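Side-chain contacts in accelerated-cell-death 11 (PDB 4NT1), which transfers ceramide-1-phosphate and phytoceramide-1-phosphate selectively between membranes, leaving ceramide and glycosphingolipids untransported: residues 110-113 with 114-118; 163-166 with 167-170. All coordinates share one frame; numbering follows the deposited sequence.

Contact 1 (110-113 with 114-118)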
ATOM      1  N   ASP A 110      -0.979   0.684  -3.409  1.00 18.49           N
ATOM      2  CA  ASP A 110      -1.893   0.852  -4.533  1.00 16.70           C
ATOM      3  C   ASP A 110      -3.241   0.204  -4.213  1.00 19.25           C
ATOM      4  O   ASP A 110      -4.290   0.803  -4.459  1.00 19.78           O
ATOM      5  CB  ASP A 110      -1.261   0.246  -5.802  1.00 19.11           C
ATOM      6  CG  ASP A 110      -1.880   0.763  -7.092  1.00 25.84           C
ATOM      7  OD1 ASP A 110      -2.580   1.793  -7.062  1.00 23.39           O
ATOM      8  OD2 ASP A 110      -1.643   0.127  -8.150  1.00 22.27           O
ATOM      9  N   MET A 111      -3.236  -0.998  -3.636  1.00 17.49           N
ATOM     10  CA  MET A 111      -4.515  -1.622  -3.280  1.00 21.33           C
ATOM     11  C   MET A 111      -5.317  -0.760  -2.296  1.00 21.71           C
ATOM     12  O   MET A 111      -6.535  -0.638  -2.415  1.00 20.31           O
ATOM     13  CB  MET A 111      -4.348  -3.035  -2.707  1.00 18.26           C
ATOM     14  CG  MET A 111      -5.672  -3.858  -2.786  1.00 18.78           C
ATOM     15  SD  MET A 111      -5.897  -5.008  -1.414  1.00 24.80           S
ATOM     16  CE  MET A 111      -6.568  -3.939  -0.133  1.00 28.13           C
ATOM     17  N   VAL A 112      -4.634  -0.183  -1.314  1.00 16.81           N
ATOM     18  CA  VAL A 112      -5.299   0.680  -0.344  1.00 17.70           C
ATOM     19  C   VAL A 112      -5.826   1.931  -1.044  1.00 17.84           C
ATOM     20  O   VAL A 112      -6.958   2.350  -0.801  1.00 20.25           O
ATOM     21  CB  VAL A 112      -4.400   1.031   0.860  1.00 16.79           C
ATOM     22  CG1 VAL A 112      -5.119   2.027   1.800  1.00 16.07           C
ATOM     23  CG2 VAL A 112      -4.024  -0.237   1.634  1.00 18.58           C
ATOM     24  N   LYS A 113      -5.026   2.506  -1.935  1.00 16.97           N
ATOM     25  CA  LYS A 113      -5.491   3.651  -2.712  1.00 15.76           C
ATOM     26  C   LYS A 113      -6.798   3.347  -3.457  1.00 20.35           C
ATOM     27  O   LYS A 113      -7.733   4.143  -3.418  1.00 21.27           O
ATOM     28  CB  LYS A 113      -4.439   4.119  -3.722  1.00 17.79           C
ATOM     29  CG  LYS A 113      -4.897   5.338  -4.530  1.00 23.45           C
ATOM     30  CD  LYS A 113      -3.968   5.680  -5.680  1.00 24.78           C
ATOM     31  CE  LYS A 113      -4.254   4.842  -6.895  1.00 36.38           C
ATOM     32  NZ  LYS A 113      -4.246   5.688  -8.121  1.00 47.65           N
ATOM     33  N   VAL A 114      -6.855   2.207  -4.148  1.00 18.73           N
ATOM     34  CA  VAL A 114      -8.062   1.841  -4.905  1.00 20.33           C
ATOM     35  C   VAL A 114      -9.209   1.520  -3.966  1.00 22.79           C
ATOM     36  O   VAL A 114     -10.351   1.909  -4.205  1.00 21.18           O
ATOM     37  CB  VAL A 114      -7.820   0.636  -5.841  1.00 21.32           C
ATOM     38  CG1 VAL A 114      -9.134   0.205  -6.533  1.00 20.74           C
ATOM     39  CG2 VAL A 114      -6.752   0.976  -6.870  1.00 21.92           C
ATOM     40  N   LEU A 115      -8.904   0.801  -2.892  1.00 17.64           N
ATOM     41  CA  LEU A 115      -9.902   0.548  -1.864  1.00 19.10           C
ATOM     42  C   LEU A 115     -10.571   1.853  -1.406  1.00 20.33           C
ATOM     43  O   LEU A 115     -11.806   1.960  -1.392  1.00 22.40           O
ATOM     44  CB  LEU A 115      -9.267  -0.159  -0.666  1.00 21.72           C
ATOM     45  CG  LEU A 115     -10.215  -0.306   0.519  1.00 19.52           C
ATOM     46  CD1 LEU A 115     -11.336  -1.276   0.151  1.00 23.67           C
ATOM     47  CD2 LEU A 115      -9.447  -0.821   1.719  1.00 19.57           C
ATOM     48  N   PHE A 116      -9.757   2.843  -1.028  1.00 19.97           N
ATOM     49  CA  PHE A 116     -10.276   4.140  -0.596  1.00 19.67           C
ATOM     50  C   PHE A 116     -11.087   4.850  -1.693  1.00 18.23           C
ATOM     51  O   PHE A 116     -12.172   5.382  -1.439  1.00 20.97           O
ATOM     52  CB  PHE A 116      -9.135   5.047  -0.099  1.00 18.32           C
ATOM     53  CG  PHE A 116      -8.612   4.682   1.269  1.00 19.11           C
ATOM     54  CD1 PHE A 116      -9.075   3.554   1.936  1.00 22.03           C
ATOM     55  CD2 PHE A 116      -7.652   5.469   1.889  1.00 17.68           C
ATOM     56  CE1 PHE A 116      -8.589   3.218   3.200  1.00 20.74           C
ATOM     57  CE2 PHE A 116      -7.172   5.143   3.154  1.00 15.90           C
ATOM     58  CZ  PHE A 116      -7.642   4.021   3.807  1.00 22.01           C
ATOM     59  N   GLU A 117     -10.555   4.876  -2.907  1.00 18.06           N
ATOM     60  CA  GLU A 117     -11.276   5.460  -4.032  1.00 19.47           C
ATOM     61  C   GLU A 117     -12.651   4.805  -4.163  1.00 21.39           C
ATOM     62  O   GLU A 117     -13.658   5.474  -4.409  1.00 20.83           O
ATOM     63  CB  GLU A 117     -10.500   5.258  -5.340  1.00 20.48           C
ATOM     64  CG  GLU A 117      -9.317   6.202  -5.540  1.00 23.99           C
ATOM     65  CD  GLU A 117      -8.428   5.799  -6.718  1.00 29.20           C
ATOM     66  OE1 GLU A 117      -8.440   4.613  -7.101  1.00 31.33           O
ATOM     67  OE2 GLU A 117      -7.710   6.671  -7.261  1.00 32.22           O
ATOM     68  N   GLN A 118     -12.693   3.487  -4.021  1.00 19.89           N
ATOM     69  CA  GLN A 118     -13.941   2.764  -4.244  1.00 22.67           C
ATOM     70  C   GLN A 118     -14.926   2.950  -3.097  1.00 24.45           C
ATOM     71  O   GLN A 118     -16.142   2.999  -3.322  1.00 20.76           O
ATOM     72  CB  GLN A 118     -13.687   1.281  -4.517  1.00 18.18           C
ATOM     73  CG  GLN A 118     -12.969   1.028  -5.844  1.00 20.53           C
ATOM     74  CD  GLN A 118     -13.837   1.375  -7.033  1.00 25.99           C
ATOM     75  OE1 GLN A 118     -15.045   1.146  -7.017  1.00 24.75           O
ATOM     76  NE2 GLN A 118     -13.232   1.952  -8.065  1.00 34.38           N
TER

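Contact 2 (163-166 with 167-170)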
ATOM      1  N   ALA A 163     -19.761   0.666   8.309  1.00 24.42           N
ATOM      2  CA  ALA A 163     -19.883   1.363   9.582  1.00 22.70           C
ATOM      3  C   ALA A 163     -18.914   0.832  10.634  1.00 26.40           C
ATOM      4  O   ALA A 163     -18.352   1.595  11.417  1.00 26.18           O
ATOM      5  CB  ALA A 163     -21.319   1.291  10.093  1.00 25.78           C
ATOM      6  N   HIS A 164     -18.730  -0.482  10.657  1.00 27.85           N
ATOM      7  CA  HIS A 164     -17.821  -1.098  11.611  1.00 25.19           C
ATOM      8  C   HIS A 164     -16.370  -0.712  11.308  1.00 25.04           C
ATOM      9  O   HIS A 164     -15.593  -0.452  12.222  1.00 26.14           O
ATOM     10  CB  HIS A 164     -17.979  -2.622  11.613  1.00 27.59           C
ATOM     11  CG  HIS A 164     -17.163  -3.304  12.664  1.00 35.41           C
ATOM     12  ND1 HIS A 164     -16.768  -4.620  12.566  1.00 39.66           N
ATOM     13  CD2 HIS A 164     -16.660  -2.845  13.834  1.00 31.81           C
ATOM     14  CE1 HIS A 164     -16.057  -4.944  13.631  1.00 43.16           C
ATOM     15  NE2 HIS A 164     -15.972  -3.883  14.414  1.00 35.03           N
ATOM     16  N   LEU A 165     -16.011  -0.662  10.026  1.00 29.00           N
ATOM     17  CA  LEU A 165     -14.654  -0.243   9.649  1.00 27.39           C
ATOM     18  C   LEU A 165     -14.379   1.182  10.125  1.00 25.45           C
ATOM     19  O   LEU A 165     -13.317   1.477  10.685  1.00 27.20           O
ATOM     20  CB  LEU A 165     -14.427  -0.354   8.138  1.00 25.38           C
ATOM     21  CG  LEU A 165     -13.065   0.167   7.658  1.00 23.13           C
ATOM     22  CD1 LEU A 165     -11.945  -0.703   8.202  1.00 25.66           C
ATOM     23  CD2 LEU A 165     -12.970   0.272   6.130  1.00 24.29           C
ATOM     24  N   LEU A 166     -15.333   2.078   9.904  1.00 23.51           N
ATOM     25  CA  LEU A 166     -15.160   3.450  10.353  1.00 24.83           C
ATOM     26  C   LEU A 166     -15.009   3.487  11.872  1.00 28.78           C
ATOM     27  O   LEU A 166     -14.252   4.285  12.413  1.00 26.98           O
ATOM     28  CB  LEU A 166     -16.326   4.321   9.886  1.00 24.65           C
ATOM     29  CG  LEU A 166     -16.460   4.423   8.369  1.00 27.08           C
ATOM     30  CD1 LEU A 166     -17.505   5.467   7.979  1.00 32.15           C
ATOM     31  CD2 LEU A 166     -15.120   4.749   7.729  1.00 30.10           C
ATOM     32  N   ASN A 167     -15.728   2.616  12.566  1.00 28.18           N
ATOM     33  CA  ASN A 167     -15.615   2.541  14.017  0.53 28.72           C
ATOM     34  C   ASN A 167     -14.209   2.122  14.440  1.00 28.61           C
ATOM     35  O   ASN A 167     -13.628   2.696  15.362  1.00 31.09           O
ATOM     36  CB  ASN A 167     -16.657   1.581  14.590  0.53 29.38           C
ATOM     37  CG  ASN A 167     -16.641   1.544  16.104  0.53 31.33           C
ATOM     38  OD1 ASN A 167     -17.122   2.466  16.762  0.53 34.18           O
ATOM     39  ND2 ASN A 167     -16.091   0.473  16.665  0.53 38.42           N
ATOM     40  N   MET A 168     -13.666   1.121  13.755  1.00 29.92           N
ATOM     41  CA  MET A 168     -12.312   0.645  14.012  1.00 28.76           C
ATOM     42  C   MET A 168     -11.283   1.742  13.761  1.00 29.86           C
ATOM     43  O   MET A 168     -10.239   1.785  14.417  1.00 34.74           O
ATOM     44  CB  MET A 168     -11.989  -0.555  13.123  1.00 25.33           C
ATOM     45  CG  MET A 168     -12.717  -1.837  13.483  1.00 34.26           C
ATOM     46  SD  MET A 168     -12.237  -3.177  12.380  1.00 38.61           S
ATOM     47  CE  MET A 168     -13.462  -3.055  11.098  1.00 38.46           C
ATOM     48  N   LEU A 169     -11.577   2.622  12.810  1.00 27.01           N
ATOM     49  CA  LEU A 169     -10.667   3.718  12.466  1.00 26.89           C
ATOM     50  C   LEU A 169     -10.963   5.002  13.250  1.00 29.23           C
ATOM     51  O   LEU A 169     -10.291   6.014  13.071  1.00 30.84           O
ATOM     52  CB  LEU A 169     -10.720   4.006  10.967  1.00 27.96           C
ATOM     53  CG  LEU A 169     -10.486   2.782  10.080  1.00 30.29           C
ATOM     54  CD1 LEU A 169     -10.781   3.113   8.626  1.00 30.62           C
ATOM     55  CD2 LEU A 169      -9.073   2.246  10.259  1.00 35.88           C
ATOM     56  N   LYS A 170     -11.978   4.955  14.103  1.00 27.23           N
ATOM     57  CA  LYS A 170     -12.294   6.077  14.981  1.00 35.53           C
ATOM     58  C   LYS A 170     -12.686   7.345  14.216  1.00 31.83           C
ATOM     59  O   LYS A 170     -12.286   8.443  14.593  1.00 35.73           O
ATOM     60  CB  LYS A 170     -11.097   6.378  15.894  1.00 32.51           C
ATOM     61  CG  LYS A 170     -10.570   5.169  16.656  1.00 36.84           C
ATOM     62  CD  LYS A 170     -11.590   4.673  17.666  1.00 50.46           C
ATOM     63  CE  LYS A 170     -11.056   3.494  18.471  1.00 62.24           C
ATOM     64  NZ  LYS A 170     -12.018   3.057  19.528  1.00 72.81           N
TER

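Contact 1 (110-113 with 114-118)
The backbone N of Leu115 donates to Met111 O at 2.8 Å, the shortest of the four i to i+4 bonds that join the two segments. Its N-H...O angle of 164°, closely matched by its three neighbours, marks regular alpha-helix. On one flank of that turn Val112 and Phe116 lie side by side and point the same way. The CG1 branch of Val112 stands 3.9 Å from the centroid of the Phe116 ring and 14° off its normal, which places the methyl over a face, shifted toward the rim, and makes the contact a CH-pi interaction. The closest ring atom is CZ, 3.8 Å from Val112 CG1. Phe116 CG sits beside its own backbone N (chi1 -76°), a setting that folds the ring back along the preceding turn and over that methyl.

This stretch belongs to the C-terminal half of helix 98-121 in the all-helical GLTP fold. Helix 34-51 packs on Val112, while Tyr183 of helix 173-199 meets the Phe116 ring with the two planes steeply inclined. Met111 faces into the interior, its side chain about 8 Å from that of His144, which binds the ceramide-1-phosphate type of lipid.

The partly exposed flank is polar. Lys113 NZ and Glu117 OE2 form a salt bridge, long at 3.7 Å, and so probably a weak one. Lys113 starts extended and then bends at chi3 and chi4, while Glu117 stays extended beyond CG; the two chains cross obliquely. Glu117 CG also rests 3.4 Å from Lys113 O, the oxygen that accepts the Glu117 N-H.

Contact 2 (163-166 with 167-170)
Met168 lays its terminal methyl over the imidazole of His164, one helical turn earlier. The CE atom is 3.9 Å from the ring centroid and only 8° off the normal, so it sits above the middle of the face in a CH-pi contact. SD lies over the same ring at 4.5 Å from the centroid, adding a sulfur-aromatic approach. Two torsions bring this about: Met168 CG stands beside its backbone N (chi1 -71°), turning the chain back toward the preceding turn, and the bend at chi3 (-92°) turns CE back over the ring. The same methyl comes within 3.4 Å of Leu165 CA and 4.0 Å of Leu165 CD1, so it is wedged between the imidazole and the next residue. Near the plane of the His164 ring, at its edge, is Asn167 ND2, 4.4 Å from His164 CD2 and too distant for more than loose contact.

The backbone records the end of helix 162-168. Met168 N still bonds to His164 O, but Leu169 N divides between Leu165 O and, weakly, Leu166 O. Lys170 then takes positive phi, and with two bonds back into the last turn the helix closes in a Schellman motif.

On the buried side Leu165 and Leu169 cross at a slant, Leu165 CG meeting Leu169 CD1 at 3.9 Å. Leu169 CG lies 3.2 Å from Leu165 O, a snug fit against the carbonyl that its own N-H engages. Helix 34-51 receives this side, with Cys50 touching Leu165 and Met168 and Leu47 touching Leu169; Leu166 instead packs on Glu173 and Ala176 of helix 173-199.

Following the chain from the N terminus, contact 1 (110-113 with 114-118) comes first, inside helix 98-121, and contact 2 (163-166 with 167-170) follows at the end of helix 162-168. Each joins consecutive segments, so neither closes a loop; they stand in series, without nesting or crossing. Their centres are 17 Å apart and their nearest atoms about 6 Å, with no direct touch. Both rest on the same two helices: Leu47 of helix 34-51 touches Val112 and also Leu169, and helix 173-199 meets residues of both. Contact 1 is buried nearer the centre of the chain, whereas contact 2 is partly buried, farther out.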